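Long-range contact in translocator protein BipD (Burkholderia pseudomallei, PDB 2IZP), which is required for invasion of epithelial cells and survival within host cells, and probably regulates secretion of the effectors BipB and BipC at the needle tip: residues N94-L99 with Q132-I137. Residues are numbered along the deposited sequence; the frame is centred on the assembly and turned at random.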
ATOM      1  N   ASN A  94       9.623 -16.394  -4.940  1.00 42.95           N
ATOM      2  CA  ASN A  94      10.674 -17.377  -5.256  1.00 50.43           C
ATOM      3  C   ASN A  94      10.582 -18.591  -4.337  1.00 48.03           C
ATOM      4  O   ASN A  94      11.006 -19.691  -4.699  1.00 51.70           O
ATOM      5  CB  ASN A  94      12.047 -16.716  -5.206  1.00 54.31           C
ATOM      6  CG  ASN A  94      12.268 -15.638  -6.252  1.00 56.31           C
ATOM      7  OD1 ASN A  94      12.838 -14.579  -5.961  1.00 50.08           O
ATOM      8  ND2 ASN A  94      11.832 -15.877  -7.487  1.00 49.80           N
ATOM      9  N   LEU A  95      10.013 -18.442  -3.145  1.00 45.76           N
ATOM     10  CA  LEU A  95       9.775 -19.574  -2.251  1.00 41.07           C
ATOM     11  C   LEU A  95       8.635 -20.451  -2.745  1.00 42.76           C
ATOM     12  O   LEU A  95       8.683 -21.681  -2.730  1.00 49.13           O
ATOM     13  CB  LEU A  95       9.482 -19.050  -0.845  1.00 45.40           C
ATOM     14  CG  LEU A  95       9.631 -20.022   0.326  1.00 49.49           C
ATOM     15  CD1 LEU A  95      11.001 -20.684   0.347  1.00 36.61           C
ATOM     16  CD2 LEU A  95       9.373 -19.289   1.635  1.00 42.36           C
ATOM     17  N   LEU A  96       7.546 -19.837  -3.212  1.00 47.81           N
ATOM     18  CA  LEU A  96       6.422 -20.605  -3.743  1.00 38.52           C
ATOM     19  C   LEU A  96       6.843 -21.435  -4.949  1.00 38.62           C
ATOM     20  O   LEU A  96       6.434 -22.574  -5.148  1.00 56.18           O
ATOM     21  CB  LEU A  96       5.293 -19.673  -4.168  1.00 36.34           C
ATOM     22  CG  LEU A  96       3.989 -19.682  -3.386  1.00 33.09           C
ATOM     23  CD1 LEU A  96       2.928 -18.905  -4.151  1.00 23.80           C
ATOM     24  CD2 LEU A  96       3.531 -21.100  -3.093  1.00 43.06           C
ATOM     25  N   GLU A  97       7.675 -20.808  -5.776  1.00 35.21           N
ATOM     26  CA  GLU A  97       8.179 -21.464  -6.971  1.00 41.32           C
ATOM     27  C   GLU A  97       9.003 -22.692  -6.593  1.00 48.10           C
ATOM     28  O   GLU A  97       8.818 -23.768  -7.159  1.00 40.02           O
ATOM     29  CB  GLU A  97       9.020 -20.481  -7.774  1.00 43.74           C
ATOM     30  CG  GLU A  97       8.273 -19.573  -8.745  1.00 41.63           C
ATOM     31  CD  GLU A  97       9.259 -18.595  -9.370  1.00 40.32           C
ATOM     32  OE1 GLU A  97      10.063 -19.036 -10.217  1.00 41.37           O
ATOM     33  OE2 GLU A  97       9.263 -17.400  -9.014  1.00 49.65           O
ATOM     34  N   ARG A  98       9.911 -22.511  -5.633  1.00 55.52           N
ATOM     35  CA  ARG A  98      10.762 -23.607  -5.161  1.00 58.00           C
ATOM     36  C   ARG A  98       9.877 -24.728  -4.617  1.00 54.62           C
ATOM     37  O   ARG A  98      10.032 -25.883  -5.021  1.00 51.88           O
ATOM     38  CB  ARG A  98      11.764 -23.125  -4.118  1.00 63.20           C
ATOM     39  CG  ARG A  98      13.196 -22.938  -4.585  1.00 70.11           C
ATOM     40  CD  ARG A  98      13.774 -21.583  -4.220  1.00 74.35           C
ATOM     41  NE  ARG A  98      15.231 -21.548  -4.212  1.00 75.07           N
ATOM     42  CZ  ARG A  98      16.023 -20.490  -4.134  1.00 70.61           C
ATOM     43  NH1 ARG A  98      15.536 -19.255  -4.050  1.00 64.23           N
ATOM     44  NH2 ARG A  98      17.347 -20.637  -4.137  1.00 44.95           N
ATOM     45  N   LEU A  99       8.950 -24.372  -3.734  1.00 51.65           N
ATOM     46  CA  LEU A  99       7.963 -25.309  -3.208  1.00 51.73           C
ATOM     47  C   LEU A  99       7.212 -26.052  -4.314  1.00 49.20           C
ATOM     48  O   LEU A  99       7.018 -27.265  -4.203  1.00 48.86           O
ATOM     49  CB  LEU A  99       6.944 -24.587  -2.325  1.00 53.16           C
ATOM     50  CG  LEU A  99       7.507 -23.765  -1.163  1.00 57.25           C
ATOM     51  CD1 LEU A  99       6.391 -23.293  -0.245  1.00 53.98           C
ATOM     52  CD2 LEU A  99       8.535 -24.571  -0.385  1.00 59.61           C
ATOM     53  N   GLN A 132      -3.247 -19.462  -6.588  1.00 38.19           N
ATOM     54  CA  GLN A 132      -3.965 -18.501  -5.760  1.00 43.85           C
ATOM     55  C   GLN A 132      -2.973 -17.744  -4.884  1.00 46.37           C
ATOM     56  O   GLN A 132      -3.170 -16.579  -4.552  1.00 59.19           O
ATOM     57  CB  GLN A 132      -5.015 -19.198  -4.897  1.00 48.94           C
ATOM     58  CG  GLN A 132      -6.051 -18.263  -4.291  1.00 53.65           C
ATOM     59  CD  GLN A 132      -7.022 -17.725  -5.322  1.00 53.59           C
ATOM     60  OE1 GLN A 132      -6.629 -16.990  -6.230  1.00 53.63           O
ATOM     61  NE2 GLN A 132      -8.294 -18.085  -5.197  1.00 52.79           N
ATOM     62  N   GLY A 133      -1.896 -18.437  -4.525  1.00 48.50           N
ATOM     63  CA  GLY A 133      -0.815 -17.862  -3.744  1.00 41.55           C
ATOM     64  C   GLY A 133      -0.071 -16.834  -4.581  1.00 43.81           C
ATOM     65  O   GLY A 133       0.211 -15.730  -4.113  1.00 44.49           O
ATOM     66  N   LYS A 134       0.225 -17.213  -5.817  1.00 42.78           N
ATOM     67  CA  LYS A 134       0.900 -16.300  -6.736  1.00 50.20           C
ATOM     68  C   LYS A 134       0.106 -14.997  -6.859  1.00 49.81           C
ATOM     69  O   LYS A 134       0.565 -13.940  -6.414  1.00 44.78           O
ATOM     70  CB  LYS A 134       1.086 -16.953  -8.103  1.00 54.66           C
ATOM     71  CG  LYS A 134       2.361 -17.777  -8.228  1.00 62.04           C
ATOM     72  CD  LYS A 134       2.681 -18.086  -9.683  1.00 67.41           C
ATOM     73  CE  LYS A 134       3.845 -19.055  -9.838  1.00 63.22           C
ATOM     74  NZ  LYS A 134       3.897 -20.061  -8.740  1.00 50.87           N
ATOM     75  N   SER A 135      -1.066 -15.134  -7.452  1.00 44.60           N
ATOM     76  CA  SER A 135      -2.051 -14.089  -7.669  1.00 41.33           C
ATOM     77  C   SER A 135      -2.187 -13.195  -6.450  1.00 34.38           C
ATOM     78  O   SER A 135      -2.103 -11.965  -6.515  1.00 38.78           O
ATOM     79  CB  SER A 135      -3.402 -14.722  -8.020  1.00 48.01           C
ATOM     80  OG  SER A 135      -4.372 -13.758  -8.391  1.00 41.81           O
ATOM     81  N   ASP A 136      -2.402 -13.817  -5.293  1.00 33.85           N
ATOM     82  CA  ASP A 136      -2.528 -13.032  -4.062  1.00 29.39           C
ATOM     83  C   ASP A 136      -1.281 -12.200  -3.808  1.00 23.65           C
ATOM     84  O   ASP A 136      -1.332 -11.005  -3.515  1.00 25.23           O
ATOM     85  CB  ASP A 136      -2.815 -13.960  -2.879  1.00 29.40           C
ATOM     86  CG  ASP A 136      -4.253 -14.444  -2.871  1.00 36.75           C
ATOM     87  OD1 ASP A 136      -5.075 -13.841  -3.596  1.00 54.99           O
ATOM     88  OD2 ASP A 136      -4.559 -15.417  -2.148  1.00 37.17           O
ATOM     89  N   ILE A 137      -0.117 -12.828  -3.925  1.00 27.23           N
ATOM     90  CA  ILE A 137       1.133 -12.091  -3.753  1.00 31.83           C
ATOM     91  C   ILE A 137       1.206 -10.877  -4.674  1.00 28.59           C
ATOM     92  O   ILE A 137       1.447  -9.749  -4.262  1.00 29.19           O
ATOM     93  CB  ILE A 137       2.331 -13.028  -4.027  1.00 32.25           C
ATOM     94  CG1 ILE A 137       2.377 -14.262  -3.121  1.00 26.73           C
ATOM     95  CG2 ILE A 137       3.631 -12.244  -3.962  1.00 44.17           C
ATOM     96  CD1 ILE A 137       3.417 -15.285  -3.511  1.00 27.23           C
TER
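Leu96 reaches across from helix 75-103 and lays one methyl group, CD1, on the backbone of helix 123-160 at Gly133 and Lys134. Leu96 CD1 is 3.7 Å from Gly133 C and 3.6 Å from Lys134 N. Gly133 has no side chain, so the methyl group can rest directly on the main chain. The same Leu96 CD1 meets the end of Ile137, at 3.7 Å from Ile137 CD1. In Ile137, CG1 lies anti to the carbonyl carbon (chi1 -59°) and CD1 continues the chain in an extended form (chi2 171°), which carries this methyl toward Leu96. The aliphatic part of Lys134 borders the leucine, with Lys134 CG 4.3 Å from Leu96 CD1. Lys134 NZ comes nearer helix 75-103 and lies 4.4 Å from Glu97 CG. The charges do not pair closely: Lys134 NZ and Glu97 OE2 stay 6.0 Å apart, and Glu100 offers the amine a long, weak ion pair. No hydrogen bond joins the two segments. Their axes run nearly antiparallel, at 172°, with a closest approach of 10.5 Å. Helices 123-160 and 244-293, both in predicted coiled coils, form the long pair typical of type III secretion tip proteins. Helix 75-103 packs on both, with Leu99 on Val283 and Leu286, consistent with an N-terminal intramolecular chaperone that prevents premature oligomerization; Phe279 of helix 244-293 touches Ile137.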